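Envelope polyprotein (Puumala orthohantavirus, PDB 5FXU) forms the ectodomain of Gn, a glycoprotein of the hantaviral surface that, by inference, works with its partner Gc in host-cell attachment and entry. Local coordinates at residues Gln17-Gly22 against Ser238-Ile243; Val191-Ile196 against Tyr230-Gly235. All coordinates share one frame; numbering follows the deposited sequence.

Interaction 1 of 2, residues Gln17-Gly22 against Ser238-Ile243; sequences QGLVIG and SEPLYI
Glu239 places its CG beside its own backbone N (chi1 -69°) and then runs straight on (chi2 -179°), which carries its carboxylate across the base of the Gln17 side chain, at CB. There OE2 lies 3.1 Å from Gln17 CB, while CG of Glu239 rests against the Gln17 carbonyl, 3.7 Å from its O. The Gln17 side chain bends at its second torsion and carries its amide away from Glu239, the amide and carboxylate planes standing steeply to one another; this residue is poorly ordered, and the details at this exposed end deserve caution.

The backbone does the firmer work. Leu19 N donates to Ser238 O over 2.8 Å in a nearly straight bond (170° at the hydrogen), although the donor sits above the carbonyl plane. The return bond, from Ser238 N to Leu19 O at 3.1 Å, is more bent but lies in the carbonyl plane. Leu19 O is gripped a second time by the hydroxyl of Ser237. Beside the pair, Gly18 CA makes a CH contact with Ser238 O at 3.5 Å. Ser238 OG bonds to Glu239 O at 2.9 Å and also receives the amide of Val234, which ties the start of this strand to the preceding one.

Apolar packing is slight: Leu19 CD1 meets Pro240 CG at 4.2 Å, and the leucine also packs against Ile99 and helix 102-105. Leu19 and Ser238 thus form a hydrogen-bonded antiparallel pair, continued by Ile21 and Ser236, where strand 19-30 joins the hairpin of strands 228-234 and 237-243 in the Gn head.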
# COMPACT_ATOMS: atom_id res chain seq x y z
N GLN A 17 -17.81 -10.78 7.44
CA GLN A 17 -17.25 -9.81 6.46
C GLN A 17 -15.73 -9.46 6.64
O GLN A 17 -15.18 -8.59 5.91
CB GLN A 17 -18.16 -8.55 6.47
CG GLN A 17 -19.60 -8.76 5.98
CD GLN A 17 -19.77 -8.89 4.47
OE1 GLN A 17 -19.30 -9.85 3.86
NE2 GLN A 17 -20.50 -7.94 3.87
N GLY A 18 -15.06 -10.15 7.56
CA GLY A 18 -13.66 -9.91 7.87
C GLY A 18 -12.74 -10.59 6.87
O GLY A 18 -13.10 -11.57 6.24
N LEU A 19 -11.54 -10.05 6.73
CA LEU A 19 -10.52 -10.67 5.91
C LEU A 19 -9.28 -10.87 6.74
O LEU A 19 -9.03 -10.07 7.65
CB LEU A 19 -10.20 -9.76 4.73
CG LEU A 19 -11.33 -9.37 3.78
CD1 LEU A 19 -10.83 -8.33 2.82
CD2 LEU A 19 -11.80 -10.58 3.00
N VAL A 20 -8.50 -11.89 6.42
CA VAL A 20 -7.14 -12.00 6.95
C VAL A 20 -6.18 -11.30 5.99
O VAL A 20 -6.43 -11.24 4.81
CB VAL A 20 -6.65 -13.47 7.19
CG1 VAL A 20 -7.33 -14.06 8.40
CG2 VAL A 20 -6.85 -14.37 5.98
N ILE A 21 -5.09 -10.78 6.52
CA ILE A 21 -4.03 -10.17 5.73
C ILE A 21 -2.69 -10.53 6.30
O ILE A 21 -2.52 -10.58 7.51
CB ILE A 21 -4.17 -8.63 5.68
CG1 ILE A 21 -3.04 -8.01 4.82
CG2 ILE A 21 -4.24 -8.02 7.09
CD1 ILE A 21 -3.31 -6.57 4.46
N GLY A 22 -1.73 -10.77 5.42
CA GLY A 22 -0.32 -10.88 5.81
C GLY A 22 0.58 -10.29 4.73
O GLY A 22 0.15 -10.02 3.62
N SER A 238 -9.56 -7.96 9.87
CA SER A 238 -10.55 -6.91 10.11
C SER A 238 -11.46 -6.87 8.94
O SER A 238 -11.18 -7.48 7.90
CB SER A 238 -9.92 -5.49 10.29
OG SER A 238 -9.48 -4.88 9.05
N GLU A 239 -12.52 -6.10 9.09
CA GLU A 239 -13.28 -5.66 7.95
C GLU A 239 -12.54 -4.53 7.23
O GLU A 239 -11.82 -3.77 7.86
CB GLU A 239 -14.65 -5.20 8.39
CG GLU A 239 -15.46 -6.39 8.86
CD GLU A 239 -16.86 -6.04 9.30
OE1 GLU A 239 -17.07 -4.95 9.89
OE2 GLU A 239 -17.75 -6.87 9.04
N PRO A 240 -12.73 -4.39 5.91
CA PRO A 240 -12.10 -3.28 5.21
C PRO A 240 -12.54 -1.90 5.74
O PRO A 240 -13.69 -1.71 6.09
CB PRO A 240 -12.56 -3.45 3.76
CG PRO A 240 -13.09 -4.86 3.70
CD PRO A 240 -13.66 -5.13 5.04
N LEU A 241 -11.58 -0.99 5.84
CA LEU A 241 -11.79 0.38 6.30
C LEU A 241 -11.51 1.31 5.10
O LEU A 241 -10.45 1.26 4.51
CB LEU A 241 -10.82 0.64 7.42
CG LEU A 241 -10.62 2.08 7.86
CD1 LEU A 241 -11.91 2.67 8.42
CD2 LEU A 241 -9.50 2.11 8.90
N TYR A 242 -12.52 2.09 4.73
CA TYR A 242 -12.47 3.02 3.64
C TYR A 242 -11.89 4.36 4.14
O TYR A 242 -12.34 4.90 5.15
CB TYR A 242 -13.89 3.21 3.10
CG TYR A 242 -14.02 4.10 1.87
CD1 TYR A 242 -14.00 5.51 1.97
CD2 TYR A 242 -14.22 3.54 0.59
CE1 TYR A 242 -14.14 6.32 0.84
CE2 TYR A 242 -14.38 4.35 -0.54
CZ TYR A 242 -14.35 5.72 -0.40
OH TYR A 242 -14.50 6.50 -1.51
N ILE A 243 -10.89 4.89 3.43
CA ILE A 243 -10.28 6.19 3.78
C ILE A 243 -10.50 7.13 2.60
O ILE A 243 -10.05 6.82 1.51
CB ILE A 243 -8.75 6.07 4.01
CG1 ILE A 243 -8.40 4.96 5.02
CG2 ILE A 243 -8.15 7.41 4.39
CD1 ILE A 243 -8.83 5.23 6.43

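Interaction 2 of 2, residues Val191-Ile196 against Tyr230-Gly235; sequences VRCFLI and YICLVG
Cys193 and Cys232 face each other in a non-hydrogen-bonded pair of an antiparallel ladder and are joined SG to SG at 2.1 Å (chi3 107°), a cross-strand disulfide. Reciprocal backbone bonds flank it, Arg192 with Leu233 on one side and Phe194 with Ile231 on the other. On the face of the disulfide, Val191 CG1 packs on Cys232 CB at 3.7 Å, and Leu195, its CG anti to the backbone N (chi1 -177°), lays CD1 over one face of the Tyr230 ring, 3.9 Å from the centroid, a CH-pi contact. The Tyr230 hydroxyl is anchored by Pro342 O, and Val254 and Met258 of helix 249-260 cover the disulfide side of the ladder.

The other face carries Phe194, whose ring meets Phe126 edge-to-face, and Arg192. Bent at chi3 (-70°), the arginine rises from the sheet toward the strand end, where Gly235 O, near the guanidinium plane, accepts from NH2 at 3.1 Å, the donor above that carbonyl's plane; Ser23 OG holds NH1. Gly235, with positive phi, begins the turn after the strand. A water fastens this end: it accepts from Arg192 NE at 2.7 Å and donates to Leu233 O, at 2.9 Å, and Gly235 O, at 2.7 Å.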
# COMPACT_ATOMS: atom_id res chain seq x y z
N VAL A 191 -1.74 -0.99 10.37
CA VAL A 191 -2.72 -0.75 9.33
C VAL A 191 -2.00 -0.85 8.00
O VAL A 191 -0.92 -0.27 7.85
CB VAL A 191 -3.39 0.62 9.46
CG1 VAL A 191 -4.52 0.76 8.45
CG2 VAL A 191 -4.06 0.74 10.81
N ARG A 192 -2.59 -1.60 7.08
CA ARG A 192 -2.11 -1.71 5.69
C ARG A 192 -3.18 -1.27 4.71
O ARG A 192 -4.29 -1.76 4.78
CB ARG A 192 -1.67 -3.14 5.37
CG ARG A 192 -0.33 -3.48 5.96
CD ARG A 192 0.03 -4.92 6.23
NE ARG A 192 -0.65 -5.63 7.31
CZ ARG A 192 -0.30 -6.82 7.76
NH1 ARG A 192 0.74 -7.47 7.24
NH2 ARG A 192 -1.00 -7.37 8.74
N CYS A 193 -2.81 -0.35 3.83
CA CYS A 193 -3.73 0.34 2.94
C CYS A 193 -3.28 0.29 1.49
O CYS A 193 -2.10 0.38 1.20
CB CYS A 193 -3.80 1.82 3.32
SG CYS A 193 -4.35 2.16 4.98
N PHE A 194 -4.26 0.18 0.59
CA PHE A 194 -4.03 0.07 -0.85
C PHE A 194 -4.78 1.19 -1.54
O PHE A 194 -5.93 1.45 -1.23
CB PHE A 194 -4.47 -1.31 -1.35
CG PHE A 194 -3.83 -2.42 -0.58
CD1 PHE A 194 -4.34 -2.79 0.68
CD2 PHE A 194 -2.67 -3.01 -1.02
CE1 PHE A 194 -3.70 -3.75 1.45
CE2 PHE A 194 -2.03 -3.99 -0.26
CZ PHE A 194 -2.53 -4.36 0.98
N LEU A 195 -4.09 1.87 -2.44
CA LEU A 195 -4.66 2.96 -3.18
C LEU A 195 -5.53 2.46 -4.32
O LEU A 195 -5.06 1.70 -5.18
CB LEU A 195 -3.55 3.84 -3.77
CG LEU A 195 -4.03 5.07 -4.53
CD1 LEU A 195 -4.65 6.06 -3.59
CD2 LEU A 195 -2.86 5.72 -5.20
N ILE A 196 -6.77 2.94 -4.37
CA ILE A 196 -7.74 2.52 -5.38
C ILE A 196 -8.12 3.73 -6.22
O ILE A 196 -8.56 4.75 -5.66
CB ILE A 196 -9.01 1.98 -4.71
CG1 ILE A 196 -8.71 0.91 -3.63
CG2 ILE A 196 -10.00 1.47 -5.74
CD1 ILE A 196 -7.94 -0.28 -4.10
N TYR A 230 -8.35 5.07 -0.23
CA TYR A 230 -7.58 3.95 0.29
C TYR A 230 -8.55 2.93 0.89
O TYR A 230 -9.55 3.31 1.51
CB TYR A 230 -6.52 4.41 1.32
CG TYR A 230 -5.26 5.00 0.73
CD1 TYR A 230 -4.21 4.17 0.33
CD2 TYR A 230 -5.09 6.36 0.62
CE1 TYR A 230 -3.04 4.70 -0.17
CE2 TYR A 230 -3.93 6.89 0.12
CZ TYR A 230 -2.90 6.07 -0.28
OH TYR A 230 -1.73 6.62 -0.78
N ILE A 231 -8.21 1.65 0.74
CA ILE A 231 -8.88 0.57 1.44
C ILE A 231 -7.84 -0.10 2.31
O ILE A 231 -6.75 -0.40 1.85
CB ILE A 231 -9.61 -0.36 0.44
CG1 ILE A 231 -10.70 -1.13 1.15
CG2 ILE A 231 -8.65 -1.28 -0.31
CD1 ILE A 231 -11.95 -0.30 1.41
N CYS A 232 -8.16 -0.26 3.60
CA CYS A 232 -7.17 -0.63 4.61
C CYS A 232 -7.67 -1.81 5.38
O CYS A 232 -8.88 -2.01 5.53
CB CYS A 232 -6.90 0.53 5.59
SG CYS A 232 -6.43 2.10 4.80
N LEU A 233 -6.73 -2.59 5.89
CA LEU A 233 -7.04 -3.64 6.83
C LEU A 233 -6.26 -3.36 8.08
O LEU A 233 -5.10 -2.96 8.01
CB LEU A 233 -6.69 -5.02 6.28
CG LEU A 233 -7.64 -5.76 5.33
CD1 LEU A 233 -9.13 -5.59 5.54
CD2 LEU A 233 -7.29 -5.31 3.94
N VAL A 234 -6.91 -3.59 9.21
CA VAL A 234 -6.36 -3.28 10.51
C VAL A 234 -5.89 -4.56 11.18
O VAL A 234 -6.63 -5.52 11.28
CB VAL A 234 -7.43 -2.60 11.37
CG1 VAL A 234 -6.83 -2.13 12.67
CG2 VAL A 234 -8.03 -1.41 10.63
N GLY A 235 -4.66 -4.57 11.67
CA GLY A 235 -4.09 -5.75 12.33
C GLY A 235 -3.93 -6.93 11.39
O GLY A 235 -3.67 -6.76 10.20
O HOH W 1 -2.85 -4.70 8.65

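Interaction 2 is core and interaction 1 surface, and the two meet along one hairpin: 230-235 and 238-243 lie on successive strands, with Ile243 N probably bonded to Tyr230 O and Leu241 O to Cys232 N. Between them the contacts therefore link strand 185-197 on one side of the hairpin with strand 19-30 on the other. Their chemistry follows their depth. The buried ladder repeats its pairs, adds a covalent link and packs apolar groups on both faces, whereas the outer contact holds one hydrogen-bonded pair within its two segments, with an exposed polar fringe in which Gln17 is poorly ordered. Ile243 CG1, 3.5 Å from Cys232 SG, packs segment 238-243 against the disulfide of interaction 2.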